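Local coordinates for protein type III Pentaketide Synthase (Neurospora crassa, PDB 3EUO) that probably acts as an acyltransferase of the chalcone and stilbene synthase family, a type III polyketide synthase that builds pentaketides, at residues L1-G9 with P221-W229. Numbering follows the deposited sequence.
Sequences LGLSITGLG and PAIYDLLGW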
loop_
_atom_site.group_PDB
_atom_site.type_symbol
_atom_site.label_atom_id
_atom_site.label_comp_id
_atom_site.label_asym_id
_atom_site.label_seq_id
_atom_site.Cartn_x
_atom_site.Cartn_y
_atom_site.Cartn_z
ATOM N N LEU A 1 0.225 14.727 22.375
ATOM C CA LEU A 1 0.801 13.683 21.470
ATOM C C LEU A 1 2.110 14.145 20.820
ATOM O O LEU A 1 2.896 13.320 20.341
ATOM C CB LEU A 1 -0.221 13.284 20.399
ATOM C CG LEU A 1 -1.546 12.703 20.901
ATOM C CD1 LEU A 1 -2.510 12.485 19.739
ATOM C CD2 LEU A 1 -1.334 11.403 21.687
ATOM N N GLY A 2 2.333 15.461 20.805
ATOM C CA GLY A 2 3.540 16.055 20.221
ATOM C C GLY A 2 3.666 15.882 18.716
ATOM O O GLY A 2 4.778 15.837 18.182
ATOM N N LEU A 3 2.525 15.790 18.034
ATOM C CA LEU A 3 2.499 15.601 16.584
ATOM C C LEU A 3 2.171 16.921 15.909
ATOM O O LEU A 3 1.154 17.549 16.233
ATOM C CB LEU A 3 1.459 14.544 16.193
ATOM C CG LEU A 3 1.637 13.146 16.781
ATOM C CD1 LEU A 3 0.430 12.275 16.489
ATOM C CD2 LEU A 3 2.921 12.498 16.256
ATOM N N SER A 4 3.024 17.345 14.981
ATOM C CA SER A 4 2.814 18.609 14.292
ATOM C C SER A 4 3.182 18.518 12.817
ATOM O O SER A 4 4.137 17.821 12.444
ATOM C CB SER A 4 3.599 19.738 14.968
ATOM O OG SER A 4 4.995 19.563 14.795
ATOM N N ILE A 5 2.408 19.223 11.994
ATOM C CA ILE A 5 2.713 19.389 10.572
ATOM C C ILE A 5 3.616 20.608 10.445
ATOM O O ILE A 5 3.189 21.733 10.699
ATOM C CB ILE A 5 1.423 19.558 9.725
ATOM C CG1 ILE A 5 0.583 18.269 9.759
ATOM C CG2 ILE A 5 1.766 19.953 8.282
ATOM C CD1 ILE A 5 -0.833 18.404 9.146
ATOM N N THR A 6 4.867 20.371 10.059
ATOM C CA THR A 6 5.891 21.422 10.063
ATOM C C THR A 6 6.185 21.987 8.674
ATOM O O THR A 6 6.873 23.002 8.536
ATOM C CB THR A 6 7.188 20.940 10.707
ATOM O OG1 THR A 6 7.606 19.729 10.074
ATOM C CG2 THR A 6 6.987 20.684 12.194
ATOM N N GLY A 7 5.655 21.333 7.646
ATOM C CA GLY A 7 5.741 21.860 6.286
ATOM C C GLY A 7 4.671 21.253 5.406
ATOM O O GLY A 7 4.204 20.145 5.671
ATOM N N LEU A 8 4.277 21.990 4.370
ATOM C CA LEU A 8 3.354 21.486 3.356
ATOM C C LEU A 8 3.859 21.943 2.003
ATOM O O LEU A 8 4.430 23.035 1.881
ATOM C CB LEU A 8 1.925 22.013 3.568
ATOM C CG LEU A 8 1.202 21.782 4.897
ATOM C CD1 LEU A 8 1.437 22.948 5.869
ATOM C CD2 LEU A 8 -0.295 21.595 4.651
ATOM N N GLY A 9 3.647 21.111 0.990
ATOM C CA GLY A 9 3.990 21.450 -0.381
ATOM C C GLY A 9 2.985 20.870 -1.348
ATOM O O GLY A 9 2.449 19.776 -1.129
ATOM N N PRO A 221 8.670 26.256 15.306
ATOM C CA PRO A 221 7.440 26.588 14.592
ATOM C C PRO A 221 6.800 25.357 13.953
ATOM O O PRO A 221 7.491 24.387 13.627
ATOM C CB PRO A 221 7.909 27.557 13.497
ATOM C CG PRO A 221 9.291 27.968 13.883
ATOM C CD PRO A 221 9.854 26.815 14.632
ATOM N N ALA A 222 5.483 25.397 13.811
ATOM C CA ALA A 222 4.745 24.393 13.061
ATOM C C ALA A 222 3.549 25.092 12.441
ATOM O O ALA A 222 3.202 26.204 12.843
ATOM C CB ALA A 222 4.298 23.262 13.964
ATOM N N ILE A 223 2.936 24.457 11.447
ATOM C CA ILE A 223 1.770 25.033 10.790
ATOM C C ILE A 223 0.500 24.560 11.492
ATOM O O ILE A 223 -0.359 25.368 11.847
ATOM C CB ILE A 223 1.732 24.722 9.272
ATOM C CG1 ILE A 223 2.955 25.309 8.571
ATOM C CG2 ILE A 223 0.510 25.332 8.631
ATOM C CD1 ILE A 223 4.030 24.335 8.329
ATOM N N TYR A 224 0.398 23.248 11.701
ATOM C CA TYR A 224 -0.727 22.651 12.412
ATOM C C TYR A 224 -0.192 21.658 13.424
ATOM O O TYR A 224 0.829 21.016 13.175
ATOM C CB TYR A 224 -1.645 21.875 11.462
ATOM C CG TYR A 224 -2.270 22.662 10.332
ATOM C CD1 TYR A 224 -3.389 23.473 10.554
ATOM C CD2 TYR A 224 -1.774 22.563 9.036
ATOM C CE1 TYR A 224 -3.979 24.188 9.512
ATOM C CE2 TYR A 224 -2.364 23.271 7.981
ATOM C CZ TYR A 224 -3.467 24.079 8.232
ATOM O OH TYR A 224 -4.047 24.777 7.190
ATOM N N ASP A 225 -0.877 21.536 14.556
ATOM C CA ASP A 225 -0.681 20.402 15.459
ATOM C C ASP A 225 -1.776 19.372 15.183
ATOM O O ASP A 225 -2.939 19.733 15.003
ATOM C CB ASP A 225 -0.745 20.850 16.917
ATOM C CG ASP A 225 0.347 21.838 17.274
ATOM O OD1 ASP A 225 1.535 21.530 17.046
ATOM O OD2 ASP A 225 0.015 22.924 17.788
ATOM N N LEU A 226 -1.407 18.093 15.125
ATOM C CA LEU A 226 -2.390 17.035 14.890
ATOM C C LEU A 226 -2.847 16.487 16.241
ATOM O O LEU A 226 -2.053 15.911 16.977
ATOM C CB LEU A 226 -1.804 15.930 13.999
ATOM C CG LEU A 226 -2.648 14.681 13.718
ATOM C CD1 LEU A 226 -4.033 15.018 13.163
ATOM C CD2 LEU A 226 -1.895 13.742 12.772
ATOM N N LEU A 227 -4.126 16.679 16.564
ATOM C CA LEU A 227 -4.617 16.373 17.911
ATOM C C LEU A 227 -5.325 15.036 18.021
ATOM O O LEU A 227 -5.300 14.389 19.068
ATOM C CB LEU A 227 -5.544 17.484 18.415
ATOM C CG LEU A 227 -4.959 18.901 18.486
ATOM C CD1 LEU A 227 -6.009 19.877 19.011
ATOM C CD2 LEU A 227 -3.696 18.951 19.331
ATOM N N GLY A 228 -5.985 14.632 16.948
ATOM C CA GLY A 228 -6.745 13.401 16.978
ATOM C C GLY A 228 -7.305 13.066 15.622
ATOM O O GLY A 228 -7.214 13.859 14.677
ATOM N N TRP A 229 -7.892 11.881 15.534
ATOM C CA TRP A 229 -8.373 11.371 14.264
ATOM C C TRP A 229 -9.424 10.312 14.493
ATOM O O TRP A 229 -9.449 9.664 15.550
ATOM C CB TRP A 229 -7.214 10.805 13.428
ATOM C CG TRP A 229 -6.324 9.868 14.188
ATOM C CD1 TRP A 229 -6.494 8.529 14.347
ATOM C CD2 TRP A 229 -5.120 10.209 14.890
ATOM N NE1 TRP A 229 -5.468 8.003 15.100
ATOM C CE2 TRP A 229 -4.612 9.015 15.450
ATOM C CE3 TRP A 229 -4.425 11.409 15.102
ATOM C CZ2 TRP A 229 -3.439 8.984 16.220
ATOM C CZ3 TRP A 229 -3.255 11.379 15.866
ATOM C CH2 TRP A 229 -2.779 10.172 16.416
HETATM O O HOH W 1 -0.274 16.688 18.941
HETATM O O HOH W 2 1.406 18.978 19.026
HETATM O O HOH W 3 7.278 24.830 10.432
#
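Ile5 and Tyr224 form a hydrogen-bonded pair between two antiparallel strands, Ile5 N donating a hydrogen bond to Tyr224 O (2.7 Å) and Leu226 N reaching Leu3 O from above the carbonyl plane (2.8 Å). A classic beta bulge falls here: Ile223 and Tyr224 both face Ile5, whose O receives Ile223 N nearly along the C=O axis (2.8 Å) and Tyr224 N only weakly. Ile223 CB lies just beyond Ile5 O (3.6 Å), while CG2 packs on Leu8 CD1 (3.8 Å); an alanine here would probably leave Leu8 CD1 just the CB to pack on and open a gap beside it. Leu8 CD2 comes to the edge of the Tyr224 ring. The pairing joins the first strands of the two halves of the duplicated thiolase-like fold, 4-11 lying next to 204-211 and 224-233 next to 370-378. On the opposite face from Ile5 and Tyr224, Ser4 CB meets Asp225 OD1 (3.4 Å), an oxygen also salt-bridged to Arg379. Farther along, Leu3, with CG anti to its carbonyl carbon (chi1 -59°), brings CD1 to the indole edge of Trp229 at CH2 (3.8 Å), and Leu1 CD1 approaches the same ring obliquely beside Arg163 of the second subunit.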